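Local structure of type III restriction-modification enzyme EcoP15I Mod subunit (Escherichia coli, 4ZCF) at residues L300-R305 / Y384-S389; D354-L359 / K373-K378. The protein methylates one adenine of the DNA site 5'-CAGCAG-3' using S-adenosyl-L-methionine and works with the Res subunit in type III restriction. One frame throughout, in Å; residues are numbered along the deposited sequence.

Contact 1: residues L300-R305 / Y384-S389; sequences LWPLDR and YKQKLS. With nucleotides of chain E.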
loop_
_atom_site.group_PDB
_atom_site.type_symbol
_atom_site.label_atom_id
_atom_site.label_comp_id
_atom_site.label_asym_id
_atom_site.label_seq_id
_atom_site.Cartn_x
_atom_site.Cartn_y
_atom_site.Cartn_z
ATOM N N LEU A 300 23.112 -28.297 1.326
ATOM C CA LEU A 300 23.155 -27.337 0.236
ATOM C C LEU A 300 21.890 -26.622 -0.166
ATOM O O LEU A 300 21.978 -25.756 -1.039
ATOM C CB LEU A 300 23.894 -27.922 -0.989
ATOM C CG LEU A 300 25.335 -28.430 -0.716
ATOM C CD1 LEU A 300 25.969 -29.026 -1.957
ATOM C CD2 LEU A 300 26.219 -27.356 -0.088
ATOM N N TRP A 301 20.772 -26.834 0.494
ATOM C CA TRP A 301 19.517 -26.269 0.044
ATOM C C TRP A 301 19.646 -24.766 0.053
ATOM O O TRP A 301 20.199 -24.252 0.978
ATOM C CB TRP A 301 18.394 -26.702 0.987
ATOM C CG TRP A 301 17.078 -26.168 0.618
ATOM C CD1 TRP A 301 16.186 -26.725 -0.198
ATOM C CD2 TRP A 301 16.524 -24.941 1.032
ATOM N NE1 TRP A 301 15.108 -25.943 -0.323
ATOM C CE2 TRP A 301 15.293 -24.827 0.424
ATOM C CE3 TRP A 301 16.959 -23.918 1.864
ATOM C CZ2 TRP A 301 14.485 -23.740 0.609
ATOM C CZ3 TRP A 301 16.171 -22.845 2.034
ATOM C CH2 TRP A 301 14.944 -22.758 1.422
ATOM N N PRO A 302 19.141 -23.982 -1.007
ATOM C CA PRO A 302 18.331 -24.684 -2.010
ATOM C C PRO A 302 19.056 -25.089 -3.274
ATOM O O PRO A 302 18.447 -25.265 -4.296
ATOM C CB PRO A 302 17.267 -23.659 -2.398
ATOM C CG PRO A 302 17.620 -22.389 -1.779
ATOM C CD PRO A 302 19.039 -22.501 -1.409
ATOM N N LEU A 303 20.368 -25.131 -3.209
ATOM C CA LEU A 303 21.271 -25.455 -4.320
ATOM C C LEU A 303 21.822 -26.883 -4.281
ATOM O O LEU A 303 22.931 -27.151 -4.771
ATOM C CB LEU A 303 22.382 -24.393 -4.462
ATOM C CG LEU A 303 21.959 -22.898 -4.622
ATOM C CD1 LEU A 303 23.085 -22.095 -5.240
ATOM C CD2 LEU A 303 20.694 -22.717 -5.508
ATOM N N ASP A 304 20.995 -27.813 -3.757
ATOM C CA ASP A 304 21.285 -29.245 -3.572
ATOM C C ASP A 304 21.306 -30.100 -4.840
ATOM O O ASP A 304 21.545 -31.296 -4.741
ATOM C CB ASP A 304 20.335 -29.863 -2.531
ATOM C CG ASP A 304 18.870 -29.747 -2.895
ATOM O OD1 ASP A 304 18.263 -28.684 -2.590
ATOM O OD2 ASP A 304 18.327 -30.713 -3.477
ATOM N N ARG A 305 21.023 -29.499 -6.010
ATOM C CA ARG A 305 21.047 -30.140 -7.331
ATOM C C ARG A 305 22.114 -29.481 -8.254
ATOM O O ARG A 305 22.052 -29.595 -9.478
ATOM C CB ARG A 305 19.649 -30.160 -7.963
ATOM C CG ARG A 305 18.677 -31.069 -7.245
ATOM C CD ARG A 305 17.373 -31.236 -8.046
ATOM N NE ARG A 305 16.287 -31.734 -7.188
ATOM C CZ ARG A 305 15.105 -32.172 -7.615
ATOM N NH1 ARG A 305 14.844 -32.240 -8.913
ATOM N NH2 ARG A 305 14.176 -32.545 -6.748
ATOM N N TYR A 384 23.236 -17.209 -8.596
ATOM C CA TYR A 384 22.111 -17.430 -7.695
ATOM C C TYR A 384 21.774 -16.159 -6.915
ATOM O O TYR A 384 22.662 -15.495 -6.350
ATOM C CB TYR A 384 22.364 -18.617 -6.741
ATOM C CG TYR A 384 21.277 -18.802 -5.701
ATOM C CD1 TYR A 384 20.004 -19.242 -6.063
ATOM C CD2 TYR A 384 21.512 -18.516 -4.357
ATOM C CE1 TYR A 384 18.988 -19.375 -5.117
ATOM C CE2 TYR A 384 20.500 -18.638 -3.403
ATOM C CZ TYR A 384 19.237 -19.061 -3.792
ATOM O OH TYR A 384 18.233 -19.188 -2.863
ATOM N N LYS A 385 20.475 -15.833 -6.903
ATOM C CA LYS A 385 19.905 -14.664 -6.254
ATOM C C LYS A 385 18.822 -15.145 -5.316
ATOM O O LYS A 385 17.953 -15.887 -5.745
ATOM C CB LYS A 385 19.380 -13.681 -7.310
ATOM C CG LYS A 385 20.502 -13.111 -8.214
ATOM C CD LYS A 385 20.383 -11.601 -8.474
ATOM C CE LYS A 385 20.700 -10.709 -7.286
ATOM N NZ LYS A 385 20.756 -9.267 -7.657
ATOM N N GLN A 386 18.934 -14.823 -4.017
ATOM C CA GLN A 386 18.012 -15.296 -2.982
ATOM C C GLN A 386 16.809 -14.401 -2.908
ATOM O O GLN A 386 16.954 -13.193 -2.716
ATOM C CB GLN A 386 18.740 -15.396 -1.618
ATOM C CG GLN A 386 17.909 -15.854 -0.398
ATOM C CD GLN A 386 17.471 -17.295 -0.431
ATOM O OE1 GLN A 386 16.270 -17.602 -0.489
ATOM N NE2 GLN A 386 18.425 -18.218 -0.370
ATOM N N LYS A 387 15.623 -14.997 -3.079
ATOM C CA LYS A 387 14.301 -14.354 -3.015
ATOM C C LYS A 387 13.766 -14.314 -1.561
ATOM O O LYS A 387 14.282 -15.017 -0.668
ATOM C CB LYS A 387 13.294 -15.151 -3.882
ATOM C CG LYS A 387 12.938 -16.515 -3.286
ATOM C CD LYS A 387 12.053 -17.345 -4.160
ATOM C CE LYS A 387 11.553 -18.543 -3.403
ATOM N NZ LYS A 387 11.660 -19.793 -4.193
ATOM N N LEU A 388 12.654 -13.579 -1.355
ATOM C CA LEU A 388 12.002 -13.581 -0.063
ATOM C C LEU A 388 10.818 -14.557 -0.135
ATOM O O LEU A 388 9.799 -14.238 -0.719
ATOM C CB LEU A 388 11.555 -12.155 0.318
ATOM C CG LEU A 388 10.717 -11.943 1.586
ATOM C CD1 LEU A 388 11.447 -12.439 2.854
ATOM C CD2 LEU A 388 10.355 -10.511 1.719
ATOM N N SER A 389 10.976 -15.763 0.421
ATOM C CA SER A 389 9.897 -16.745 0.484
ATOM C C SER A 389 8.823 -16.262 1.517
ATOM O O SER A 389 9.176 -15.593 2.482
ATOM C CB SER A 389 10.439 -18.132 0.808
ATOM O OG SER A 389 9.408 -18.966 1.334
ATOM P P DT E 17 13.944 -26.198 -3.664
ATOM O OP1 DT E 17 13.261 -25.772 -2.420
ATOM O OP2 DT E 17 15.121 -27.105 -3.607
ATOM O "O5'" DT E 17 12.848 -26.970 -4.562
ATOM C "C5'" DT E 17 11.412 -26.894 -4.469
ATOM C "C4'" DT E 17 10.797 -28.258 -4.734
ATOM O "O4'" DT E 17 10.686 -28.554 -6.138
ATOM C "C3'" DT E 17 11.464 -29.507 -4.151
ATOM O "O3'" DT E 17 10.423 -30.444 -3.958
ATOM C "C2'" DT E 17 12.384 -30.000 -5.278
ATOM C "C1'" DT E 17 11.536 -29.632 -6.494
ATOM N N1 DT E 17 12.189 -29.389 -7.827
ATOM C C2 DT E 17 11.412 -29.698 -8.919
ATOM O O2 DT E 17 10.247 -30.095 -8.806
ATOM N N3 DT E 17 12.057 -29.569 -10.135
ATOM C C4 DT E 17 13.351 -29.121 -10.357
ATOM O O4 DT E 17 13.764 -28.950 -11.514
ATOM C C5 DT E 17 14.114 -28.865 -9.166
ATOM C C7 DT E 17 15.508 -28.350 -9.309
ATOM C C6 DT E 17 13.524 -29.032 -7.967
ATOM P P DG E 18 10.123 -31.218 -2.615
ATOM O OP1 DG E 18 9.464 -30.282 -1.678
ATOM O OP2 DG E 18 11.299 -32.049 -2.286
ATOM O "O5'" DG E 18 9.012 -32.256 -3.098
ATOM C "C5'" DG E 18 7.637 -31.965 -3.290
ATOM C "C4'" DG E 18 7.012 -33.088 -4.088
ATOM O "O4'" DG E 18 7.565 -33.116 -5.438
ATOM C "C3'" DG E 18 7.269 -34.463 -3.522
ATOM O "O3'" DG E 18 5.998 -35.142 -3.517
ATOM C "C2'" DG E 18 8.347 -35.085 -4.436
ATOM C "C1'" DG E 18 8.159 -34.359 -5.771
ATOM N N9 DG E 18 9.369 -34.002 -6.511
ATOM C C8 DG E 18 10.510 -33.455 -5.986
ATOM N N7 DG E 18 11.426 -33.145 -6.865
ATOM C C5 DG E 18 10.841 -33.483 -8.067
ATOM C C6 DG E 18 11.375 -33.377 -9.379
ATOM O O6 DG E 18 12.506 -32.959 -9.731
ATOM N N1 DG E 18 10.463 -33.840 -10.331
ATOM C C2 DG E 18 9.215 -34.352 -10.059
ATOM N N2 DG E 18 8.488 -34.738 -11.112
ATOM N N3 DG E 18 8.707 -34.439 -8.835
ATOM C C4 DG E 18 9.576 -34.001 -7.877
ATOM P P DC E 16 17.601 -22.321 -8.728
ATOM O OP1 DC E 16 18.160 -20.977 -8.430
ATOM O OP2 DC E 16 18.400 -23.304 -9.490
ATOM O "O5'" DC E 16 17.119 -23.002 -7.355
ATOM C "C5'" DC E 16 16.143 -22.434 -6.465
ATOM C "C4'" DC E 16 14.944 -23.340 -6.198
ATOM O "O4'" DC E 16 14.114 -23.476 -7.370
ATOM C "C3'" DC E 16 15.141 -24.756 -5.661
ATOM O "O3'" DC E 16 14.219 -24.905 -4.557
ATOM C "C2'" DC E 16 14.793 -25.651 -6.857
ATOM C "C1'" DC E 16 13.685 -24.820 -7.497
ATOM N N1 DC E 16 13.331 -25.144 -8.909
ATOM C C2 DC E 16 12.022 -25.586 -9.198
ATOM O O2 DC E 16 11.191 -25.716 -8.275
ATOM N N3 DC E 16 11.718 -25.894 -10.507
ATOM C C4 DC E 16 12.661 -25.806 -11.474
ATOM N N4 DC E 16 12.305 -26.127 -12.717
ATOM C C5 DC E 16 13.997 -25.366 -11.213
ATOM C C6 DC E 16 14.269 -25.037 -9.927
#
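A type VI beta turn, Leu300 to Leu303, with the cis peptide bond between Trp301 and Pro302 and closed by Leu303 N to Leu300 O, presents Pro302 and Leu303 to Tyr384. Leu303 lays its CD2 methyl over one face of the tyrosine ring in a CH-pi contact, 3.9 Å from the centroid and 23° off the normal; the backbone N of Gln386 lies above the opposite face, toward its rim. Pro302 crosses the tyrosine at about a right angle, its CG 3.4 Å from Tyr384 OH. With CG anti to the backbone N (chi1 175°), the ring reaches both residues, its edge facing a phosphate oxygen of DC16 of chain E. Trp301, one face resting on Pro302 CB, gives its NE1 hydrogen to OP1 of DT17 of chain E at 2.8 Å. The guanidinium of Arg305, on a chain extended from CG to NE, has C6 of the DT17 thymine over the centre of one face. Arg305 NH1 bonds O6 of DG18 of chain E at 2.6 Å, almost straight at 175°. Arg305 NH2 bonds N7 of that guanine at 2.8 Å. An apolar core thus backs a loop that grips phosphate and reads a guanine's major-groove edge, consistent with sequence recognition.

Contact 2: residues D354-L359 / K373-K378; sequences DTMDRL and KIIELK. With nucleotides of chain D; nucleotides of chain E.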
loop_
_atom_site.group_PDB
_atom_site.type_symbol
_atom_site.label_atom_id
_atom_site.label_comp_id
_atom_site.label_asym_id
_atom_site.label_seq_id
_atom_site.Cartn_x
_atom_site.Cartn_y
_atom_site.Cartn_z
ATOM N N ASP A 354 13.101 -17.798 -31.704
ATOM C CA ASP A 354 13.952 -16.617 -31.724
ATOM C C ASP A 354 14.842 -16.569 -30.474
ATOM O O ASP A 354 16.051 -16.367 -30.610
ATOM C CB ASP A 354 13.085 -15.362 -31.819
ATOM N N THR A 355 14.255 -16.798 -29.259
ATOM C CA THR A 355 15.002 -16.834 -27.987
ATOM C C THR A 355 15.797 -18.123 -27.867
ATOM O O THR A 355 16.922 -18.096 -27.359
ATOM C CB THR A 355 14.092 -16.639 -26.787
ATOM O OG1 THR A 355 13.286 -15.481 -27.009
ATOM C CG2 THR A 355 14.882 -16.506 -25.463
ATOM N N MET A 356 15.222 -19.251 -28.322
ATOM C CA MET A 356 15.927 -20.519 -28.287
ATOM C C MET A 356 17.248 -20.427 -29.098
ATOM O O MET A 356 18.319 -20.704 -28.555
ATOM C CB MET A 356 15.029 -21.677 -28.754
ATOM C CG MET A 356 15.643 -23.050 -28.521
ATOM S SD MET A 356 16.078 -23.424 -26.782
ATOM C CE MET A 356 17.651 -23.340 -26.889
ATOM N N ASP A 357 17.175 -19.944 -30.352
ATOM C CA ASP A 357 18.327 -19.772 -31.230
ATOM C C ASP A 357 19.459 -18.952 -30.611
ATOM O O ASP A 357 20.640 -19.242 -30.850
ATOM C CB ASP A 357 17.874 -19.160 -32.561
ATOM C CG ASP A 357 17.234 -20.154 -33.513
ATOM O OD1 ASP A 357 17.558 -21.367 -33.420
ATOM O OD2 ASP A 357 16.438 -19.721 -34.372
ATOM N N ARG A 358 19.091 -17.952 -29.799
ATOM C CA ARG A 358 19.998 -17.068 -29.071
ATOM C C ARG A 358 20.681 -17.843 -27.921
ATOM O O ARG A 358 21.874 -17.650 -27.688
ATOM C CB ARG A 358 19.201 -15.862 -28.557
ATOM C CG ARG A 358 20.011 -14.792 -27.833
ATOM C CD ARG A 358 19.147 -13.621 -27.356
ATOM N NE ARG A 358 18.093 -14.003 -26.405
ATOM C CZ ARG A 358 18.278 -14.213 -25.102
ATOM N NH1 ARG A 358 19.492 -14.120 -24.570
ATOM N NH2 ARG A 358 17.254 -14.538 -24.325
ATOM N N LEU A 359 19.921 -18.719 -27.214
ATOM C CA LEU A 359 20.426 -19.555 -26.121
ATOM C C LEU A 359 21.404 -20.603 -26.663
ATOM O O LEU A 359 22.376 -20.938 -25.977
ATOM C CB LEU A 359 19.273 -20.251 -25.346
ATOM C CG LEU A 359 18.267 -19.369 -24.555
ATOM C CD1 LEU A 359 17.124 -20.193 -24.031
ATOM C CD2 LEU A 359 18.931 -18.652 -23.402
ATOM N N LYS A 373 16.301 -37.184 -24.817
ATOM C CA LYS A 373 16.405 -36.400 -23.583
ATOM C C LYS A 373 16.000 -34.916 -23.841
ATOM O O LYS A 373 16.522 -34.289 -24.770
ATOM C CB LYS A 373 17.856 -36.510 -23.040
ATOM C CG LYS A 373 18.243 -35.649 -21.833
ATOM C CD LYS A 373 17.587 -36.085 -20.528
ATOM C CE LYS A 373 17.832 -35.079 -19.425
ATOM N NZ LYS A 373 17.134 -33.764 -19.643
ATOM N N ILE A 374 15.056 -34.373 -23.020
ATOM C CA ILE A 374 14.626 -32.975 -23.118
ATOM C C ILE A 374 15.818 -32.131 -22.725
ATOM O O ILE A 374 16.554 -32.523 -21.813
ATOM C CB ILE A 374 13.390 -32.642 -22.236
ATOM C CG1 ILE A 374 12.181 -33.578 -22.522
ATOM C CG2 ILE A 374 12.993 -31.168 -22.351
ATOM C CD1 ILE A 374 11.009 -33.483 -21.413
ATOM N N ILE A 375 16.037 -30.998 -23.435
ATOM C CA ILE A 375 17.148 -30.078 -23.166
ATOM C C ILE A 375 17.080 -29.416 -21.786
ATOM O O ILE A 375 16.005 -29.272 -21.184
ATOM C CB ILE A 375 17.361 -29.018 -24.286
ATOM C CG1 ILE A 375 16.079 -28.222 -24.607
ATOM C CG2 ILE A 375 18.001 -29.622 -25.513
ATOM C CD1 ILE A 375 16.358 -26.847 -25.046
ATOM N N GLU A 376 18.241 -28.978 -21.315
ATOM C CA GLU A 376 18.377 -28.285 -20.047
ATOM C C GLU A 376 19.151 -26.995 -20.290
ATOM O O GLU A 376 19.781 -26.823 -21.342
ATOM C CB GLU A 376 19.114 -29.177 -19.022
ATOM C CG GLU A 376 18.379 -30.459 -18.672
ATOM C CD GLU A 376 19.108 -31.446 -17.777
ATOM O OE1 GLU A 376 20.233 -31.132 -17.320
ATOM O OE2 GLU A 376 18.547 -32.538 -17.531
ATOM N N LEU A 377 19.103 -26.096 -19.303
ATOM C CA LEU A 377 19.825 -24.828 -19.308
ATOM C C LEU A 377 20.980 -24.850 -18.299
ATOM O O LEU A 377 20.790 -25.217 -17.136
ATOM C CB LEU A 377 18.868 -23.683 -18.981
ATOM C CG LEU A 377 18.019 -23.203 -20.119
ATOM C CD1 LEU A 377 16.656 -22.767 -19.619
ATOM C CD2 LEU A 377 18.717 -22.067 -20.862
ATOM N N LYS A 378 22.174 -24.480 -18.742
ATOM C CA LYS A 378 23.339 -24.427 -17.863
ATOM C C LYS A 378 23.227 -23.165 -17.006
ATOM O O LYS A 378 23.137 -22.034 -17.519
ATOM C CB LYS A 378 24.634 -24.471 -18.681
ATOM C CG LYS A 378 25.880 -24.766 -17.876
ATOM C CD LYS A 378 26.993 -25.121 -18.802
ATOM C CE LYS A 378 28.349 -24.992 -18.172
ATOM N NZ LYS A 378 29.437 -25.496 -19.074
ATOM P P DC D 4 13.663 -35.887 -19.486
ATOM O OP1 DC D 4 13.975 -36.538 -20.781
ATOM O OP2 DC D 4 14.310 -34.596 -19.164
ATOM O "O5'" DC D 4 12.071 -35.773 -19.298
ATOM C "C5'" DC D 4 11.373 -36.855 -18.723
ATOM C "C4'" DC D 4 10.063 -36.489 -18.058
ATOM O "O4'" DC D 4 10.238 -36.220 -16.648
ATOM C "C3'" DC D 4 9.232 -35.353 -18.634
ATOM O "O3'" DC D 4 7.847 -35.767 -18.723
ATOM C "C2'" DC D 4 9.474 -34.235 -17.619
ATOM C "C1'" DC D 4 9.628 -34.984 -16.301
ATOM N N1 DC D 4 10.523 -34.332 -15.275
ATOM C C2 DC D 4 10.204 -34.401 -13.912
ATOM O O2 DC D 4 9.123 -34.876 -13.560
ATOM N N3 DC D 4 11.062 -33.857 -13.007
ATOM C C4 DC D 4 12.185 -33.245 -13.399
ATOM N N4 DC D 4 12.980 -32.707 -12.468
ATOM C C5 DC D 4 12.565 -33.214 -14.773
ATOM C C6 DC D 4 11.714 -33.758 -15.654
ATOM P P DA D 3 19.237 -37.740 -17.150
ATOM O OP1 DA D 3 19.356 -38.346 -18.491
ATOM O OP2 DA D 3 19.955 -36.472 -16.885
ATOM O "O5'" DA D 3 17.681 -37.552 -16.823
ATOM C "C5'" DA D 3 16.778 -38.624 -16.936
ATOM C "C4'" DA D 3 15.362 -38.138 -16.753
ATOM O "O4'" DA D 3 15.060 -37.976 -15.352
ATOM C "C3'" DA D 3 15.071 -36.800 -17.413
ATOM O "O3'" DA D 3 14.030 -36.960 -18.357
ATOM C "C2'" DA D 3 14.710 -35.842 -16.276
ATOM C "C1'" DA D 3 14.333 -36.783 -15.148
ATOM N N9 DA D 3 14.740 -36.296 -13.837
ATOM C C8 DA D 3 15.967 -35.821 -13.428
ATOM N N7 DA D 3 16.024 -35.523 -12.147
ATOM C C5 DA D 3 14.763 -35.863 -11.697
ATOM C C6 DA D 3 14.170 -35.822 -10.435
ATOM N N6 DA D 3 14.811 -35.391 -9.338
ATOM N N1 DA D 3 12.871 -36.212 -10.352
ATOM C C2 DA D 3 12.207 -36.630 -11.441
ATOM N N3 DA D 3 12.686 -36.744 -12.672
ATOM C C4 DA D 3 13.964 -36.340 -12.720
ATOM P P DC E 13 11.068 -15.090 -23.802
ATOM O OP1 DC E 13 11.802 -14.441 -24.907
ATOM O OP2 DC E 13 10.727 -16.529 -23.923
ATOM O "O5'" DC E 13 11.943 -14.956 -22.487
ATOM C "C5'" DC E 13 11.881 -16.180 -21.682
ATOM C "C4'" DC E 13 10.777 -16.182 -20.626
ATOM O "O4'" DC E 13 9.420 -16.467 -21.066
ATOM C "C3'" DC E 13 10.891 -17.229 -19.557
ATOM O "O3'" DC E 13 12.145 -17.073 -18.897
ATOM C "C2'" DC E 13 9.688 -16.745 -18.755
ATOM C "C1'" DC E 13 8.665 -16.454 -19.853
ATOM N N1 DC E 13 7.403 -17.315 -19.797
ATOM C C2 DC E 13 6.570 -17.303 -18.646
ATOM O O2 DC E 13 6.822 -16.564 -17.685
ATOM N N3 DC E 13 5.423 -18.048 -18.636
ATOM C C4 DC E 13 5.088 -18.806 -19.688
ATOM N N4 DC E 13 3.945 -19.504 -19.610
ATOM C C5 DC E 13 5.908 -18.842 -20.858
ATOM C C6 DC E 13 7.042 -18.108 -20.868
#
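Met356 and Leu359 meet Ile375 and Leu377, and no ring of either segment takes part; the flat group of note is the carboxylate of Glu376, beside it. Lys373 NZ reaches OE2 of Glu376 from the anti side at 2.8 Å, 34° out of the carboxylate plane, in a salt bridge, and Gln319 also bonds to that oxygen. The apolar contact joins helix 353-361 to strand 376-380 and the loop leading into it. Met356 and Ile375 reach for each other tip to tip, SD 3.8 Å from CD1. CG of the methionine is anti to the backbone N (chi1 -171°), and further bends carry the sulfur across. One helical turn on, Leu359 crosses Leu377 at about a right angle, its CD1 4.0 Å from CD2 of Leu377. Ile365 of the neighbouring strand packs against Met356, Ile375 and Leu377, joining the same cluster.

Both segments also hold DNA phosphates. Thr355 OG1 donates to OP1 of DC13 of chain E at 2.8 Å. Lys373 NZ bonds OP2 of DC4 of chain D at 3.0 Å, as well as Ile374 O at 2.6 Å, so three acceptors fix the ammonium group. The Ile374 backbone N also bonds OP1 of DC4 of chain D. Methyl and sulfur packing therefore ties together two phosphate-binding elements, one for each DNA strand, while Glu376 probably balances part of the lysine charge.

The two contacts are nested: along the chain, 300-305 comes first, then 354-359 and 373-378, and finally 384-389, so contact 2 sits inside the loop that contact 1 closes. Their centres are 22 Å apart and their nearest atoms about 8 Å, without touching. The antiparallel sheet of strands 308-310, 313-318, 376-380 and 365-366 links them: 300-305 leads into its first strand, and the chain runs on from strand 376-380 to 384-389. There, Leu388 and Ser389 pair in parallel with a strand of the second subunit. A single DNA-facing region thereby combines contacts to a base edge, consistent with sequence reading, with backbone grip on both strands and a connection to the dimer interface.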